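Malate dehydrogenase (Aeropyrum pernix, PDB 2D4A) catalyses the reversible, NAD- or NADP-dependent oxidation of (S)-malate to oxaloacetate and works as a homotetramer. Local coordinates at residues K9-Y23 with N222-E234. Numbering follows the deposited sequence.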
ATOM      1  N   LYS B   9      20.350   4.526 -14.063  1.00 22.23           N
ATOM      2  CA  LYS B   9      19.618   5.473 -13.247  1.00 22.20           C
ATOM      3  C   LYS B   9      18.067   5.276 -13.291  1.00 21.40           C
ATOM      4  O   LYS B   9      17.391   5.287 -12.256  1.00 21.99           O
ATOM      5  CB  LYS B   9      20.062   6.850 -13.712  1.00 23.88           C
ATOM      6  CG  LYS B   9      20.009   7.904 -12.663  1.00 29.27           C
ATOM      7  CD  LYS B   9      21.203   8.853 -12.702  1.00 34.53           C
ATOM      8  CE  LYS B   9      22.472   8.220 -12.100  1.00 40.90           C
ATOM      9  NZ  LYS B   9      23.001   7.032 -12.878  1.00 46.41           N
ATOM     10  N   VAL B  10      17.489   5.084 -14.471  1.00 19.69           N
ATOM     11  CA  VAL B  10      16.040   4.845 -14.533  1.00 20.66           C
ATOM     12  C   VAL B  10      15.668   3.390 -14.131  1.00 20.60           C
ATOM     13  O   VAL B  10      14.620   3.156 -13.511  1.00 19.46           O
ATOM     14  CB  VAL B  10      15.483   5.138 -15.965  1.00 21.63           C
ATOM     15  CG1 VAL B  10      16.343   4.506 -16.949  1.00 24.93           C
ATOM     16  CG2 VAL B  10      14.103   4.552 -16.168  1.00 20.12           C
ATOM     17  N   GLY B  11      16.590   2.550 -14.539  1.00 29.71           N
ATOM     18  CA  GLY B  11      16.357   1.160 -14.195  1.00 28.24           C
ATOM     19  C   GLY B  11      16.349   0.946 -12.689  1.00 28.92           C
ATOM     20  O   GLY B  11      15.516   0.207 -12.157  1.00 28.30           O
ATOM     21  N   MET B  12      17.267   1.607 -11.987  1.00 28.30           N
ATOM     22  CA  MET B  12      17.331   1.464 -10.540  1.00 27.15           C
ATOM     23  C   MET B  12      16.185   2.157  -9.833  1.00 26.22           C
ATOM     24  O   MET B  12      15.761   1.730  -8.756  1.00 26.52           O
ATOM     25  CB  MET B  12      18.672   1.970 -10.002  1.00 27.31           C
ATOM     26  CG  MET B  12      19.792   0.955 -10.150  1.00 29.45           C
ATOM     27  SD  MET B  12      19.261  -0.669  -9.478  1.00 34.02           S
ATOM     28  CE  MET B  12      19.491  -1.661 -10.912  1.00 32.74           C
ATOM     29  N   ALA B  13      15.675   3.229 -10.422  1.00 25.04           N
ATOM     30  CA  ALA B  13      14.552   3.914  -9.794  1.00 24.97           C
ATOM     31  C   ALA B  13      13.330   2.990  -9.927  1.00 25.25           C
ATOM     32  O   ALA B  13      12.541   2.867  -8.995  1.00 25.71           O
ATOM     33  CB  ALA B  13      14.301   5.258 -10.482  1.00 25.12           C
ATOM     34  N   THR B  14      13.208   2.337 -11.090  1.00 25.05           N
ATOM     35  CA  THR B  14      12.119   1.402 -11.401  1.00 23.60           C
ATOM     36  C   THR B  14      12.162   0.210 -10.442  1.00 24.98           C
ATOM     37  O   THR B  14      11.131  -0.242  -9.938  1.00 24.06           O
ATOM     38  CB  THR B  14      12.248   0.849 -12.851  1.00 22.27           C
ATOM     39  OG1 THR B  14      12.483   1.933 -13.750  1.00 22.46           O
ATOM     40  CG2 THR B  14      10.977   0.107 -13.281  1.00 19.09           C
ATOM     41  N   ALA B  15      13.361  -0.307 -10.207  1.00 24.76           N
ATOM     42  CA  ALA B  15      13.518  -1.435  -9.307  1.00 26.45           C
ATOM     43  C   ALA B  15      13.075  -1.035  -7.901  1.00 26.99           C
ATOM     44  O   ALA B  15      12.337  -1.771  -7.252  1.00 27.84           O
ATOM     45  CB  ALA B  15      14.973  -1.913  -9.295  1.00 26.19           C
ATOM     46  N   VAL B  16      13.512   0.136  -7.436  1.00 27.15           N
ATOM     47  CA  VAL B  16      13.140   0.599  -6.100  1.00 27.53           C
ATOM     48  C   VAL B  16      11.622   0.665  -5.936  1.00 28.12           C
ATOM     49  O   VAL B  16      11.062   0.126  -4.974  1.00 28.89           O
ATOM     50  CB  VAL B  16      13.725   2.007  -5.775  1.00 26.94           C
ATOM     51  CG1 VAL B  16      13.196   2.500  -4.427  1.00 25.37           C
ATOM     52  CG2 VAL B  16      15.235   1.950  -5.735  1.00 26.93           C
ATOM     53  N   MET B  17      10.957   1.322  -6.877  1.00 27.33           N
ATOM     54  CA  MET B  17       9.509   1.464  -6.817  1.00 27.56           C
ATOM     55  C   MET B  17       8.776   0.125  -6.946  1.00 26.44           C
ATOM     56  O   MET B  17       7.740  -0.078  -6.311  1.00 25.99           O
ATOM     57  CB  MET B  17       9.049   2.478  -7.875  1.00 28.59           C
ATOM     58  CG  MET B  17       9.555   3.896  -7.597  1.00 29.35           C
ATOM     59  SD  MET B  17       8.988   5.108  -8.814  1.00 32.59           S
ATOM     60  CE  MET B  17      10.298   6.319  -8.750  1.00 29.43           C
ATOM     61  N   LEU B  18       9.325  -0.791  -7.743  1.00 25.86           N
ATOM     62  CA  LEU B  18       8.732  -2.121  -7.927  1.00 25.21           C
ATOM     63  C   LEU B  18       8.876  -2.964  -6.665  1.00 26.18           C
ATOM     64  O   LEU B  18       7.999  -3.754  -6.339  1.00 27.96           O
ATOM     65  CB  LEU B  18       9.387  -2.848  -9.107  1.00 22.49           C
ATOM     66  CG  LEU B  18       8.787  -2.520 -10.475  1.00 21.40           C
ATOM     67  CD1 LEU B  18       9.579  -3.168 -11.594  1.00 18.05           C
ATOM     68  CD2 LEU B  18       7.342  -2.978 -10.479  1.00 20.24           C
ATOM     69  N   MET B  19       9.991  -2.798  -5.966  1.00 27.12           N
ATOM     70  CA  MET B  19      10.218  -3.528  -4.728  1.00 28.97           C
ATOM     71  C   MET B  19       9.181  -3.055  -3.694  1.00 30.40           C
ATOM     72  O   MET B  19       8.661  -3.849  -2.912  1.00 28.89           O
ATOM     73  CB  MET B  19      11.657  -3.279  -4.243  1.00 29.08           C
ATOM     74  CG  MET B  19      11.998  -3.814  -2.850  1.00 29.10           C
ATOM     75  SD  MET B  19      11.383  -2.774  -1.493  1.00 31.11           S
ATOM     76  CE  MET B  19      12.636  -1.498  -1.480  1.00 29.86           C
ATOM     77  N   MET B  20       8.874  -1.760  -3.706  1.00 32.88           N
ATOM     78  CA  MET B  20       7.888  -1.187  -2.795  1.00 34.91           C
ATOM     79  C   MET B  20       6.556  -1.913  -2.962  1.00 34.67           C
ATOM     80  O   MET B  20       6.019  -2.450  -2.005  1.00 36.00           O
ATOM     81  CB  MET B  20       7.678   0.302  -3.100  1.00 38.07           C
ATOM     82  CG  MET B  20       8.879   1.226  -2.883  1.00 39.93           C
ATOM     83  SD  MET B  20       9.269   1.483  -1.152  1.00 44.05           S
ATOM     84  CE  MET B  20       7.719   2.151  -0.525  1.00 42.32           C
ATOM     85  N   ARG B  21       6.036  -1.928  -4.185  1.00 34.81           N
ATOM     86  CA  ARG B  21       4.761  -2.572  -4.498  1.00 34.12           C
ATOM     87  C   ARG B  21       4.744  -4.110  -4.424  1.00 34.05           C
ATOM     88  O   ARG B  21       3.674  -4.708  -4.470  1.00 35.14           O
ATOM     89  CB  ARG B  21       4.310  -2.148  -5.894  1.00 33.02           C
ATOM     90  CG  ARG B  21       3.983  -0.670  -6.042  1.00 31.08           C
ATOM     91  CD  ARG B  21       2.602  -0.371  -5.494  1.00 30.91           C
ATOM     92  NE  ARG B  21       2.296   1.059  -5.426  1.00 29.06           N
ATOM     93  CZ  ARG B  21       1.930   1.808  -6.461  1.00 28.63           C
ATOM     94  NH1 ARG B  21       1.820   1.271  -7.671  1.00 26.55           N
ATOM     95  NH2 ARG B  21       1.662   3.093  -6.276  1.00 28.94           N
ATOM     96  N   GLY B  22       5.910  -4.746  -4.333  1.00 33.39           N
ATOM     97  CA  GLY B  22       5.965  -6.196  -4.262  1.00 31.57           C
ATOM     98  C   GLY B  22       5.071  -6.944  -5.241  1.00 32.19           C
ATOM     99  O   GLY B  22       4.462  -7.943  -4.879  1.00 33.77           O
ATOM    100  N   TYR B  23       4.985  -6.504  -6.487  1.00 32.50           N
ATOM    101  CA  TYR B  23       4.111  -7.201  -7.420  1.00 31.70           C
ATOM    102  C   TYR B  23       4.620  -8.563  -7.848  1.00 31.20           C
ATOM    103  O   TYR B  23       3.843  -9.411  -8.278  1.00 32.80           O
ATOM    104  CB  TYR B  23       3.892  -6.384  -8.684  1.00 31.02           C
ATOM    105  CG  TYR B  23       3.220  -5.047  -8.513  1.00 31.02           C
ATOM    106  CD1 TYR B  23       1.937  -4.939  -7.987  1.00 29.38           C
ATOM    107  CD2 TYR B  23       3.829  -3.894  -9.002  1.00 32.18           C
ATOM    108  CE1 TYR B  23       1.277  -3.713  -7.970  1.00 30.89           C
ATOM    109  CE2 TYR B  23       3.180  -2.672  -8.990  1.00 32.24           C
ATOM    110  CZ  TYR B  23       1.904  -2.586  -8.478  1.00 31.40           C
ATOM    111  OH  TYR B  23       1.248  -1.381  -8.519  1.00 31.74           O
ATOM    112  N   ASN B 222      14.284  10.477 -14.734  1.00 29.47           N
ATOM    113  CA  ASN B 222      14.347   9.049 -14.454  1.00 28.38           C
ATOM    114  C   ASN B 222      13.228   8.580 -13.526  1.00 28.09           C
ATOM    115  O   ASN B 222      12.769   7.444 -13.645  1.00 28.32           O
ATOM    116  CB  ASN B 222      15.697   8.660 -13.856  1.00 29.25           C
ATOM    117  CG  ASN B 222      15.888   9.201 -12.469  1.00 28.66           C
ATOM    118  OD1 ASN B 222      15.642  10.379 -12.221  1.00 28.37           O
ATOM    119  ND2 ASN B 222      16.328   8.346 -11.550  1.00 27.97           N
ATOM    120  N   TYR B 223      12.776   9.429 -12.605  1.00 26.75           N
ATOM    121  CA  TYR B 223      11.698   8.989 -11.722  1.00 27.14           C
ATOM    122  C   TYR B 223      10.388   8.886 -12.518  1.00 27.46           C
ATOM    123  O   TYR B 223       9.668   7.893 -12.404  1.00 27.42           O
ATOM    124  CB  TYR B 223      11.511   9.930 -10.516  1.00 27.54           C
ATOM    125  CG  TYR B 223      12.768  10.212  -9.710  1.00 27.44           C
ATOM    126  CD1 TYR B 223      13.648   9.185  -9.352  1.00 26.79           C
ATOM    127  CD2 TYR B 223      13.089  11.516  -9.323  1.00 26.53           C
ATOM    128  CE1 TYR B 223      14.820   9.456  -8.636  1.00 26.39           C
ATOM    129  CE2 TYR B 223      14.251  11.796  -8.613  1.00 25.71           C
ATOM    130  CZ  TYR B 223      15.115  10.767  -8.274  1.00 26.46           C
ATOM    131  OH  TYR B 223      16.285  11.060  -7.606  1.00 26.44           O
ATOM    132  N   GLY B 224      10.084   9.903 -13.323  1.00 27.06           N
ATOM    133  CA  GLY B 224       8.875   9.868 -14.121  1.00 26.38           C
ATOM    134  C   GLY B 224       8.781   8.561 -14.884  1.00 26.78           C
ATOM    135  O   GLY B 224       7.839   7.794 -14.688  1.00 28.26           O
ATOM    136  N   PRO B 225       9.734   8.274 -15.781  1.00 27.10           N
ATOM    137  CA  PRO B 225       9.641   7.007 -16.510  1.00 26.19           C
ATOM    138  C   PRO B 225       9.343   5.848 -15.562  1.00 24.82           C
ATOM    139  O   PRO B 225       8.378   5.110 -15.756  1.00 24.21           O
ATOM    140  CB  PRO B 225      11.016   6.887 -17.149  1.00 25.20           C
ATOM    141  CG  PRO B 225      11.324   8.303 -17.502  1.00 27.34           C
ATOM    142  CD  PRO B 225      10.874   9.080 -16.260  1.00 26.86           C
ATOM    143  N   ALA B 226      10.180   5.713 -14.532  1.00 25.66           N
ATOM    144  CA  ALA B 226      10.056   4.650 -13.530  1.00 25.54           C
ATOM    145  C   ALA B 226       8.629   4.488 -12.992  1.00 25.86           C
ATOM    146  O   ALA B 226       8.076   3.386 -13.010  1.00 26.85           O
ATOM    147  CB  ALA B 226      11.024   4.910 -12.386  1.00 23.83           C
ATOM    148  N   ALA B 227       8.042   5.581 -12.511  1.00 24.53           N
ATOM    149  CA  ALA B 227       6.683   5.544 -11.996  1.00 24.18           C
ATOM    150  C   ALA B 227       5.747   5.114 -13.120  1.00 24.98           C
ATOM    151  O   ALA B 227       4.714   4.480 -12.892  1.00 26.33           O
ATOM    152  CB  ALA B 227       6.280   6.908 -11.479  1.00 23.16           C
ATOM    153  N   GLY B 228       6.119   5.464 -14.344  1.00 25.19           N
ATOM    154  CA  GLY B 228       5.310   5.103 -15.485  1.00 24.53           C
ATOM    155  C   GLY B 228       5.323   3.608 -15.682  1.00 25.09           C
ATOM    156  O   GLY B 228       4.307   3.004 -16.049  1.00 26.75           O
ATOM    157  N   LEU B 229       6.476   2.996 -15.438  1.00 23.89           N
ATOM    158  CA  LEU B 229       6.582   1.550 -15.597  1.00 23.04           C
ATOM    159  C   LEU B 229       5.788   0.796 -14.535  1.00 22.89           C
ATOM    160  O   LEU B 229       5.232  -0.271 -14.811  1.00 23.33           O
ATOM    161  CB  LEU B 229       8.049   1.116 -15.584  1.00 21.09           C
ATOM    162  CG  LEU B 229       8.823   1.589 -16.820  1.00 20.95           C
ATOM    163  CD1 LEU B 229      10.213   0.989 -16.796  1.00 19.79           C
ATOM    164  CD2 LEU B 229       8.091   1.172 -18.096  1.00 19.71           C
ATOM    165  N   VAL B 230       5.716   1.364 -13.333  1.00 22.41           N
ATOM    166  CA  VAL B 230       4.976   0.751 -12.227  1.00 22.87           C
ATOM    167  C   VAL B 230       3.507   0.535 -12.642  1.00 23.83           C
ATOM    168  O   VAL B 230       2.944  -0.550 -12.449  1.00 24.14           O
ATOM    169  CB  VAL B 230       5.055   1.646 -10.945  1.00 21.34           C
ATOM    170  CG1 VAL B 230       4.194   1.076  -9.819  1.00 20.78           C
ATOM    171  CG2 VAL B 230       6.491   1.745 -10.488  1.00 20.89           C
ATOM    172  N   LEU B 231       2.903   1.571 -13.222  1.00 23.08           N
ATOM    173  CA  LEU B 231       1.518   1.505 -13.675  1.00 23.34           C
ATOM    174  C   LEU B 231       1.359   0.415 -14.730  1.00 24.95           C
ATOM    175  O   LEU B 231       0.493  -0.463 -14.628  1.00 25.25           O
ATOM    176  CB  LEU B 231       1.077   2.849 -14.261  1.00 21.21           C
ATOM    177  CG  LEU B 231       0.855   3.996 -13.284  1.00 20.59           C
ATOM    178  CD1 LEU B 231       0.231   5.157 -14.041  1.00 18.81           C
ATOM    179  CD2 LEU B 231      -0.052   3.557 -12.150  1.00 17.86           C
ATOM    180  N   THR B 232       2.203   0.486 -15.750  1.00 25.23           N
ATOM    181  CA  THR B 232       2.196  -0.485 -16.831  1.00 25.04           C
ATOM    182  C   THR B 232       2.238  -1.903 -16.268  1.00 25.11           C
ATOM    183  O   THR B 232       1.459  -2.762 -16.677  1.00 25.78           O
ATOM    184  CB  THR B 232       3.406  -0.269 -17.741  1.00 24.82           C
ATOM    185  OG1 THR B 232       3.367   1.068 -18.255  1.00 27.12           O
ATOM    186  CG2 THR B 232       3.396  -1.261 -18.891  1.00 22.29           C
ATOM    187  N   VAL B 233       3.142  -2.144 -15.324  1.00 25.46           N
ATOM    188  CA  VAL B 233       3.257  -3.473 -14.737  1.00 26.82           C
ATOM    189  C   VAL B 233       1.992  -3.892 -14.007  1.00 28.34           C
ATOM    190  O   VAL B 233       1.526  -5.034 -14.133  1.00 28.51           O
ATOM    191  CB  VAL B 233       4.439  -3.575 -13.749  1.00 26.04           C
ATOM    192  CG1 VAL B 233       4.425  -4.943 -13.060  1.00 22.62           C
ATOM    193  CG2 VAL B 233       5.747  -3.388 -14.503  1.00 25.21           C
ATOM    194  N   GLU B 234       1.425  -2.970 -13.242  1.00 27.47           N
ATOM    195  CA  GLU B 234       0.212  -3.286 -12.505  1.00 28.09           C
ATOM    196  C   GLU B 234      -0.948  -3.572 -13.463  1.00 27.12           C
ATOM    197  O   GLU B 234      -1.770  -4.442 -13.204  1.00 27.32           O
ATOM    198  CB  GLU B 234      -0.138  -2.124 -11.584  1.00 30.24           C
ATOM    199  CG  GLU B 234      -1.402  -2.321 -10.787  1.00 31.21           C
ATOM    200  CD  GLU B 234      -1.770  -1.072 -10.040  1.00 33.15           C
ATOM    201  OE1 GLU B 234      -1.128  -0.798  -9.006  1.00 35.10           O
ATOM    202  OE2 GLU B 234      -2.688  -0.353 -10.497  1.00 33.20           O
TER
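The phenol oxygen of Tyr23 is gripped twice: it donates to Glu234, with OH 2.5 Å from OE1, and accepts from Arg21 NH1, 2.8 Å from that OH, the oxygen sitting somewhat out of the guanidinium plane. A tyrosine suits this place because one hydroxyl can serve a carboxylate and a cation together while its ring stays apolar. The ring plane stands 82° from the carboxylate, and Arg21 CB sits over one ring face, toward its rim. Val230 CG1 lies at the ring edge, 4.0 Å from Tyr23 CE2. With CG anti to the backbone N (chi1 179°), Glu234 runs out extended to the phenol; its OE2 forms a salt bridge with Arg242. Arg21 NH1 and Glu234 OE1 make only a long ion pair, with no N-H aimed at the oxygen. A phenylalanine in place of Tyr23 would probably leave Glu234 OE1 without this donor and Arg21 NH1 without its acceptor, so that the guanidinium could turn more freely.

Beyond this polar end the axes of helices 9-21 and 223-234 approach to 8.2 Å, crossing at -44°. So close an approach needs small residues: Ala226 is a knob in a hole formed by Val10, Ala13, Thr14 and Met17, its CB 3.8 Å from Ala13 CB. The unbranched chain of Met17, extended beyond CG, brings SD against the backbone of Ala227 and CE to Ala226 CB, while its CB meets Val230 CG2. Thr14 turns CG2 to Leu229 CD1. At the other end Asn222 ND2 bonds weakly to Lys9 O, whereas its OD1 is held by Arg217.

Helix 9-21 starts within the Rossmann GxGxxG turn and carries its last glycine, Gly11, consistent with dinucleotide binding; Leu229 touches Thr115, a probable cofactor residue. An apolar seam, with a Tyr-Arg-Glu cluster at one end and a weak amide bond at the other, thus ties the coenzyme-binding domain to the C-terminal domain.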